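Local coordinates for putative branched-chain amino acid aminotransferase IlvE (Streptococcus mutans, PDB 4DQN), which probably catalyses the pyridoxal-phosphate-dependent transfer of the amino group between leucine, isoleucine or valine and 2-oxoglutarate, at residues I233-L243 / M266-C274. Sequence-based numbering, arbitrary orientation.
Sequences ITKDNEFITPL and MKAIEGDVC
Met266 reaches across to the hairpin turn with its thioether: the bend about CG-SD (chi3 73°) swings CE back to 3.4 Å from the carbonyl O of Asn237, and the same methyl meets CG1 of Ile233 4.1 Å away, the two side chains crossing at about a right angle. Val317 of helix 316-329 touches both Met266 and Ile233. At Lys267 the backbone O accepts from Phe239 N over 2.8 Å in an almost straight bond. The lysine side chain runs alongside that of Glu238, pointing the same way, yet its NZ stands 3.5 Å from Glu238 OE2, a weak salt bridge; the other carboxylate oxygen, OE1, is met on its anti side by Thr234 OG1, tying Glu238 to the start of the turn. Ala268 sets its CB against CB of Phe239, whose ring, with CG anti to the backbone N, leads on to Leu256 and Leu257 of helix 251-262. Ile269 N then donates to Phe239 O and Ile269 O accepts from Thr241 N, the alternation expected of parallel strands; the axes diverge by just 11° and lie 4.8 Å apart. Strands 238-241 and 267-270 are thus the two arms of a beta-alpha-beta unit whose connection is helix 251-262, at one side of the mixed sheet of this class-IV aminotransferase. On the face away from that helix, CG1 of Ile269 lies beside CG1 of Ile240. Glu270 packs CG on CG2 of Thr241 (3.9 Å) and CB on CB of Leu243 (3.7 Å), while Thr241 OG1 bonds to Phe230 O. Gly271 N continues the ladder to Thr241 O, more bent at 144°, and its O receives a weak bond from Leu243 N and a CA-H contact from Pro242. Past the strand, Val273 turns CG2 between CG2 of Ile240 and CG of Pro242, the latter 4.0 Å off.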
loop_
_atom_site.group_PDB
_atom_site.type_symbol
_atom_site.label_atom_id
_atom_site.label_comp_id
_atom_site.label_asym_id
_atom_site.label_seq_id
_atom_site.Cartn_x
_atom_site.Cartn_y
_atom_site.Cartn_z
ATOM N N ILE A 233 27.831 -10.255 -11.761
ATOM C CA ILE A 233 28.728 -10.546 -12.874
ATOM C C ILE A 233 29.486 -11.832 -12.563
ATOM O O ILE A 233 30.119 -11.935 -11.514
ATOM C CB ILE A 233 29.729 -9.397 -13.125
ATOM C CG1 ILE A 233 29.098 -8.333 -14.019
ATOM C CG2 ILE A 233 30.934 -9.887 -13.885
ATOM C CD1 ILE A 233 28.170 -7.453 -13.325
ATOM N N THR A 234 29.410 -12.813 -13.464
ATOM C CA THR A 234 30.120 -14.085 -13.274
ATOM C C THR A 234 31.562 -13.998 -13.768
ATOM O O THR A 234 31.918 -13.052 -14.473
ATOM C CB THR A 234 29.436 -15.224 -14.038
ATOM O OG1 THR A 234 29.601 -15.021 -15.449
ATOM C CG2 THR A 234 27.958 -15.273 -13.710
ATOM N N LYS A 235 32.378 -14.993 -13.411
ATOM C CA LYS A 235 33.771 -15.094 -13.881
ATOM C C LYS A 235 33.880 -15.163 -15.404
ATOM O O LYS A 235 34.906 -14.790 -15.983
ATOM C CB LYS A 235 34.457 -16.331 -13.288
ATOM C CG LYS A 235 33.916 -17.654 -13.834
ATOM C CD LYS A 235 34.807 -18.843 -13.479
ATOM C CE LYS A 235 34.250 -20.137 -14.061
ATOM N NZ LYS A 235 34.191 -20.112 -15.550
ATOM N N ASP A 236 32.831 -15.655 -16.053
ATOM C CA ASP A 236 32.812 -15.729 -17.508
ATOM C C ASP A 236 32.161 -14.487 -18.104
ATOM O O ASP A 236 31.568 -14.543 -19.183
ATOM C CB ASP A 236 32.078 -16.988 -17.963
ATOM C CG ASP A 236 32.750 -18.250 -17.476
ATOM O OD1 ASP A 236 33.983 -18.228 -17.276
ATOM O OD2 ASP A 236 32.048 -19.263 -17.284
ATOM N N ASN A 237 32.289 -13.377 -17.380
ATOM C CA ASN A 237 31.722 -12.086 -17.772
ATOM C C ASN A 237 30.298 -12.156 -18.314
ATOM O O ASN A 237 30.011 -11.648 -19.399
ATOM C CB ASN A 237 32.648 -11.363 -18.758
ATOM C CG ASN A 237 33.615 -10.419 -18.061
ATOM O OD1 ASN A 237 33.676 -9.232 -18.384
ATOM N ND2 ASN A 237 34.366 -10.939 -17.090
ATOM N N GLU A 238 29.414 -12.808 -17.566
ATOM C CA GLU A 238 27.995 -12.772 -17.887
ATOM C C GLU A 238 27.310 -11.815 -16.914
ATOM O O GLU A 238 27.711 -11.714 -15.760
ATOM C CB GLU A 238 27.369 -14.156 -17.744
ATOM C CG GLU A 238 28.068 -15.265 -18.509
ATOM C CD GLU A 238 27.873 -16.604 -17.830
ATOM O OE1 GLU A 238 28.086 -16.668 -16.600
ATOM O OE2 GLU A 238 27.489 -17.579 -18.512
ATOM N N PHE A 239 26.286 -11.118 -17.395
ATOM C CA PHE A 239 25.482 -10.219 -16.572
ATOM C C PHE A 239 24.180 -10.941 -16.258
ATOM O O PHE A 239 23.431 -11.311 -17.175
ATOM C CB PHE A 239 25.193 -8.942 -17.365
ATOM C CG PHE A 239 24.421 -7.896 -16.608
ATOM C CD1 PHE A 239 23.036 -7.928 -16.563
ATOM C CD2 PHE A 239 25.085 -6.850 -15.981
ATOM C CE1 PHE A 239 22.316 -6.949 -15.882
ATOM C CE2 PHE A 239 24.378 -5.870 -15.295
ATOM C CZ PHE A 239 22.990 -5.920 -15.248
ATOM N N ILE A 240 23.902 -11.152 -14.972
ATOM C CA ILE A 240 22.688 -11.857 -14.580
ATOM C C ILE A 240 21.871 -11.050 -13.566
ATOM O O ILE A 240 22.401 -10.564 -12.558
ATOM C CB ILE A 240 22.997 -13.271 -14.029
ATOM C CG1 ILE A 240 23.821 -14.071 -15.049
ATOM C CG2 ILE A 240 21.708 -14.004 -13.716
ATOM C CD1 ILE A 240 24.160 -15.486 -14.598
ATOM N N THR A 241 20.584 -10.882 -13.856
ATOM C CA THR A 241 19.697 -10.132 -12.961
ATOM C C THR A 241 18.456 -10.979 -12.716
ATOM O O THR A 241 18.015 -11.690 -13.618
ATOM C CB THR A 241 19.329 -8.748 -13.569
ATOM O OG1 THR A 241 18.584 -7.957 -12.628
ATOM C CG2 THR A 241 18.518 -8.915 -14.836
ATOM N N PRO A 242 17.902 -10.930 -11.491
ATOM C CA PRO A 242 16.716 -11.726 -11.156
ATOM C C PRO A 242 15.501 -11.424 -12.027
ATOM O O PRO A 242 15.222 -10.274 -12.388
ATOM C CB PRO A 242 16.421 -11.315 -9.705
ATOM C CG PRO A 242 17.761 -10.941 -9.160
ATOM C CD PRO A 242 18.453 -10.247 -10.307
ATOM N N LEU A 243 14.774 -12.481 -12.365
ATOM C CA LEU A 243 13.490 -12.336 -13.021
ATOM C C LEU A 243 12.389 -12.997 -12.197
ATOM O O LEU A 243 12.365 -14.220 -12.025
ATOM C CB LEU A 243 13.535 -12.963 -14.410
ATOM C CG LEU A 243 12.206 -13.007 -15.169
ATOM C CD1 LEU A 243 11.492 -11.641 -15.159
ATOM C CD2 LEU A 243 12.477 -13.476 -16.584
ATOM N N MET A 266 28.807 -8.930 -23.722
ATOM C CA MET A 266 28.524 -9.869 -22.641
ATOM C C MET A 266 27.183 -10.541 -22.854
ATOM O O MET A 266 26.261 -9.964 -23.439
ATOM C CB MET A 266 28.495 -9.156 -21.282
ATOM C CG MET A 266 29.777 -8.434 -20.905
ATOM S SD MET A 266 29.547 -7.338 -19.483
ATOM C CE MET A 266 29.418 -8.518 -18.138
ATOM N N LYS A 267 27.076 -11.772 -22.377
ATOM C CA LYS A 267 25.789 -12.431 -22.306
ATOM C C LYS A 267 25.060 -11.733 -21.172
ATOM O O LYS A 267 25.609 -11.571 -20.078
ATOM C CB LYS A 267 25.968 -13.921 -22.013
ATOM C CG LYS A 267 24.663 -14.693 -21.871
ATOM C CD LYS A 267 24.921 -16.204 -21.868
ATOM C CE LYS A 267 24.496 -16.842 -20.553
ATOM N NZ LYS A 267 24.738 -18.314 -20.545
ATOM N N ALA A 268 23.844 -11.281 -21.450
ATOM C CA ALA A 268 23.077 -10.485 -20.497
ATOM C C ALA A 268 21.683 -11.063 -20.385
ATOM O O ALA A 268 20.878 -10.940 -21.318
ATOM C CB ALA A 268 23.006 -9.025 -20.965
ATOM N N ILE A 269 21.385 -11.680 -19.241
ATOM C CA ILE A 269 20.105 -12.362 -19.085
ATOM C C ILE A 269 19.387 -12.099 -17.768
ATOM O O ILE A 269 20.007 -11.800 -16.740
ATOM C CB ILE A 269 20.246 -13.896 -19.242
ATOM C CG1 ILE A 269 21.117 -14.473 -18.123
ATOM C CG2 ILE A 269 20.786 -14.257 -20.637
ATOM C CD1 ILE A 269 20.600 -15.816 -17.597
ATOM N N GLU A 270 18.065 -12.209 -17.830
ATOM C CA GLU A 270 17.237 -12.220 -16.645
ATOM C C GLU A 270 17.036 -13.691 -16.301
ATOM O O GLU A 270 16.404 -14.435 -17.062
ATOM C CB GLU A 270 15.886 -11.552 -16.924
ATOM C CG GLU A 270 15.967 -10.127 -17.495
ATOM C CD GLU A 270 14.599 -9.486 -17.643
ATOM O OE1 GLU A 270 13.812 -9.529 -16.676
ATOM O OE2 GLU A 270 14.303 -8.943 -18.726
ATOM N N GLY A 271 17.589 -14.119 -15.169
ATOM C CA GLY A 271 17.447 -15.497 -14.731
ATOM C C GLY A 271 17.339 -15.557 -13.224
ATOM O O GLY A 271 17.456 -14.530 -12.551
ATOM N N ASP A 272 17.117 -16.734 -12.660
ATOM C CA ASP A 272 17.070 -16.761 -11.210
ATOM C C ASP A 272 18.477 -16.745 -10.603
ATOM O O ASP A 272 19.459 -17.169 -11.233
ATOM C CB ASP A 272 16.155 -17.861 -10.654
ATOM C CG ASP A 272 16.511 -19.228 -11.157
ATOM O OD1 ASP A 272 17.719 -19.500 -11.334
ATOM O OD2 ASP A 272 15.575 -20.034 -11.368
ATOM N N VAL A 273 18.565 -16.179 -9.406
ATOM C CA VAL A 273 19.823 -16.023 -8.695
ATOM C C VAL A 273 19.606 -16.654 -7.329
ATOM O O VAL A 273 18.849 -16.123 -6.519
ATOM C CB VAL A 273 20.181 -14.527 -8.526
ATOM C CG1 VAL A 273 21.429 -14.354 -7.657
ATOM C CG2 VAL A 273 20.373 -13.853 -9.890
ATOM N N CYS A 274 20.232 -17.799 -7.079
ATOM C CA CYS A 274 19.975 -18.533 -5.843
ATOM C C CYS A 274 20.879 -18.038 -4.735
ATOM O O CYS A 274 22.064 -17.799 -4.966
ATOM C CB CYS A 274 20.167 -20.034 -6.051
ATOM S SG CYS A 274 19.132 -20.681 -7.378
#